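Local coordinates for protein alpha-fucosidase GH29 (Fusarium graminearum, PDB 4PSR) that hydrolyses alpha-L-fucosides as a GH29 glycoside hydrolase, probably releasing alpha-1,6-linked fucose from the reducing-end N-acetylglucosamine of glycoprotein glycans, at residues L250-Y255 / V267-K272. Residues are numbered along the deposited sequence; the frame is centred on the assembly and turned at random.
Sequences LEFLAY and VVTTYK. With FUL (beta-L-fucopyranose), chain M.
T269 reaches out from its strand to meet F252 and L253 of the helix with its two branches, burying a modest 91 Å² between the segments. The methyl branch makes the aliphatic contact: CG2 of T269 lies 3.9 Å from CD2 of L253, and the two side chains run nearly perpendicular. The hydroxyl branch goes to the aromatic ring. OG1 of T269 sits at the ring edge, close to the ring plane, 3.8 Å from CE2 of F252. F252, whose chi1 of 165° sets CG opposite the backbone N, places the CE2/CZ edge of its ring beside the hydroxyl. This is van der Waals packing; the buried hydroxyl is satisfied by a hydrogen bond to the carbonyl oxygen of I223, and F252 also stacks on H211.

One hydrogen bond reaches the sugar, from the C-terminal end of the strand, where TIM-barrel enzymes carry their active site: NZ of K272 donates to O5 of beta-L-fucopyranose at 2.9 Å; NZ also salt-bridges D226.

This is the helix-to-strand half of a TIM-barrel beta-alpha-beta crossover, from strand 222-225 through helix 246-263, packed outside, to strand 268-272, fifth of eight parallel strands. Helix 200-218 and strand 222-225 adjoin F252, while helix 11-14 touches L253.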
loop_
_atom_site.group_PDB
_atom_site.type_symbol
_atom_site.label_atom_id
_atom_site.label_comp_id
_atom_site.label_asym_id
_atom_site.label_seq_id
_atom_site.Cartn_x
_atom_site.Cartn_y
_atom_site.Cartn_z
ATOM N N LEU A 250 6.830 19.800 -8.366
ATOM C CA LEU A 250 6.773 20.681 -7.223
ATOM C C LEU A 250 5.495 21.523 -7.227
ATOM O O LEU A 250 4.931 21.793 -6.165
ATOM C CB LEU A 250 8.005 21.602 -7.183
ATOM C CG LEU A 250 9.275 20.892 -6.737
ATOM C CD1 LEU A 250 10.472 21.800 -7.003
ATOM C CD2 LEU A 250 9.173 20.576 -5.255
ATOM N N GLU A 251 5.038 21.927 -8.417
ATOM C CA GLU A 251 3.807 22.708 -8.509
ATOM C C GLU A 251 2.589 21.842 -8.106
ATOM O O GLU A 251 1.674 22.325 -7.452
ATOM C CB GLU A 251 3.662 23.274 -9.926
ATOM C CG GLU A 251 4.610 24.465 -10.165
ATOM C CD GLU A 251 4.754 24.875 -11.612
ATOM O OE1 GLU A 251 4.144 24.259 -12.493
ATOM O OE2 GLU A 251 5.510 25.843 -11.866
ATOM N N PHE A 252 2.602 20.568 -8.514
ATOM C CA PHE A 252 1.573 19.627 -8.051
ATOM C C PHE A 252 1.544 19.504 -6.524
ATOM O O PHE A 252 0.465 19.632 -5.898
ATOM C CB PHE A 252 1.760 18.231 -8.651
ATOM C CG PHE A 252 0.959 17.191 -7.919
ATOM C CD1 PHE A 252 -0.435 17.158 -8.004
ATOM C CD2 PHE A 252 1.594 16.286 -7.077
ATOM C CE1 PHE A 252 -1.174 16.218 -7.278
ATOM C CE2 PHE A 252 0.870 15.341 -6.353
ATOM C CZ PHE A 252 -0.513 15.311 -6.449
ATOM N N LEU A 253 2.702 19.249 -5.902
ATOM C CA LEU A 253 2.762 19.069 -4.461
ATOM C C LEU A 253 2.239 20.313 -3.743
ATOM O O LEU A 253 1.407 20.226 -2.831
ATOM C CB LEU A 253 4.208 18.719 -4.032
ATOM C CG LEU A 253 4.732 17.376 -4.530
ATOM C CD1 LEU A 253 6.231 17.235 -4.257
ATOM C CD2 LEU A 253 3.957 16.217 -3.855
ATOM N N ALA A 254 2.747 21.484 -4.131
ATOM C CA ALA A 254 2.276 22.712 -3.490
ATOM C C ALA A 254 0.772 22.946 -3.696
ATOM O O ALA A 254 0.065 23.308 -2.757
ATOM C CB ALA A 254 3.086 23.937 -3.964
ATOM N N TYR A 255 0.286 22.705 -4.920
ATOM C CA TYR A 255 -1.133 22.915 -5.204
ATOM C C TYR A 255 -2.033 22.014 -4.365
ATOM O O TYR A 255 -2.965 22.474 -3.714
ATOM C CB TYR A 255 -1.419 22.747 -6.686
ATOM C CG TYR A 255 -2.778 23.230 -7.122
ATOM C CD1 TYR A 255 -2.944 24.505 -7.641
ATOM C CD2 TYR A 255 -3.902 22.421 -7.031
ATOM C CE1 TYR A 255 -4.172 24.962 -8.055
ATOM C CE2 TYR A 255 -5.139 22.865 -7.461
ATOM C CZ TYR A 255 -5.257 24.154 -7.968
ATOM O OH TYR A 255 -6.477 24.633 -8.405
ATOM N N VAL A 267 -4.384 15.648 3.745
ATOM C CA VAL A 267 -4.327 14.883 2.504
ATOM C C VAL A 267 -3.026 14.128 2.407
ATOM O O VAL A 267 -2.035 14.437 3.087
ATOM C CB VAL A 267 -4.553 15.757 1.240
ATOM C CG1 VAL A 267 -5.903 16.446 1.349
ATOM C CG2 VAL A 267 -3.399 16.777 1.010
ATOM N N VAL A 268 -3.028 13.114 1.555
ATOM C CA VAL A 268 -1.877 12.234 1.363
ATOM C C VAL A 268 -1.582 12.081 -0.107
ATOM O O VAL A 268 -2.495 11.959 -0.926
ATOM C CB VAL A 268 -2.177 10.835 1.927
ATOM C CG1 VAL A 268 -1.047 9.841 1.674
ATOM C CG2 VAL A 268 -2.478 10.930 3.412
ATOM N N THR A 269 -0.296 12.080 -0.488
ATOM C CA THR A 269 0.054 11.609 -1.815
ATOM C C THR A 269 1.105 10.501 -1.730
ATOM O O THR A 269 1.979 10.522 -0.850
ATOM C CB THR A 269 0.500 12.770 -2.750
ATOM O OG1 THR A 269 0.513 12.336 -4.111
ATOM C CG2 THR A 269 1.873 13.322 -2.365
ATOM N N THR A 270 0.939 9.484 -2.564
ATOM C CA THR A 270 1.837 8.333 -2.591
ATOM C C THR A 270 2.605 8.295 -3.922
ATOM O O THR A 270 2.181 8.893 -4.931
ATOM C CB THR A 270 1.100 6.960 -2.389
ATOM O OG1 THR A 270 0.358 6.637 -3.570
ATOM C CG2 THR A 270 0.160 6.967 -1.191
ATOM N N TYR A 271 3.743 7.629 -3.917
ATOM C CA TYR A 271 4.539 7.485 -5.135
ATOM C C TYR A 271 5.301 6.167 -5.001
ATOM O O TYR A 271 5.474 5.671 -3.874
ATOM C CB TYR A 271 5.467 8.695 -5.386
ATOM C CG TYR A 271 6.605 8.750 -4.408
ATOM C CD1 TYR A 271 6.390 8.901 -3.041
ATOM C CD2 TYR A 271 7.915 8.610 -4.867
ATOM C CE1 TYR A 271 7.428 8.889 -2.157
ATOM C CE2 TYR A 271 8.970 8.599 -3.987
ATOM C CZ TYR A 271 8.731 8.741 -2.638
ATOM O OH TYR A 271 9.799 8.695 -1.756
ATOM N N LYS A 272 5.736 5.591 -6.118
ATOM C CA LYS A 272 6.397 4.275 -6.055
ATOM C C LYS A 272 7.737 4.375 -5.316
ATOM O O LYS A 272 8.500 5.299 -5.532
ATOM C CB LYS A 272 6.550 3.643 -7.434
ATOM C CG LYS A 272 5.229 3.303 -8.086
ATOM C CD LYS A 272 4.472 2.206 -7.304
ATOM C CE LYS A 272 3.189 1.765 -7.984
ATOM N NZ LYS A 272 3.480 0.978 -9.203
HETATM C C1 FUL M . 2.426 -0.464 -12.176
HETATM C C2 FUL M . 1.627 -0.253 -13.446
HETATM O O2 FUL M . 2.456 -0.261 -14.619
HETATM C C3 FUL M . 0.624 -1.375 -13.495
HETATM O O3 FUL M . -0.106 -1.283 -14.699
HETATM C C4 FUL M . -0.269 -1.235 -12.289
HETATM O O4 FUL M . -1.003 -0.018 -12.384
HETATM C C5 FUL M . 0.581 -1.264 -11.026
HETATM C C6 FUL M . -0.228 -1.050 -9.765
HETATM O O5 FUL M . 1.612 -0.280 -11.042
HETATM O O1 FUL M . 3.438 0.509 -12.121
#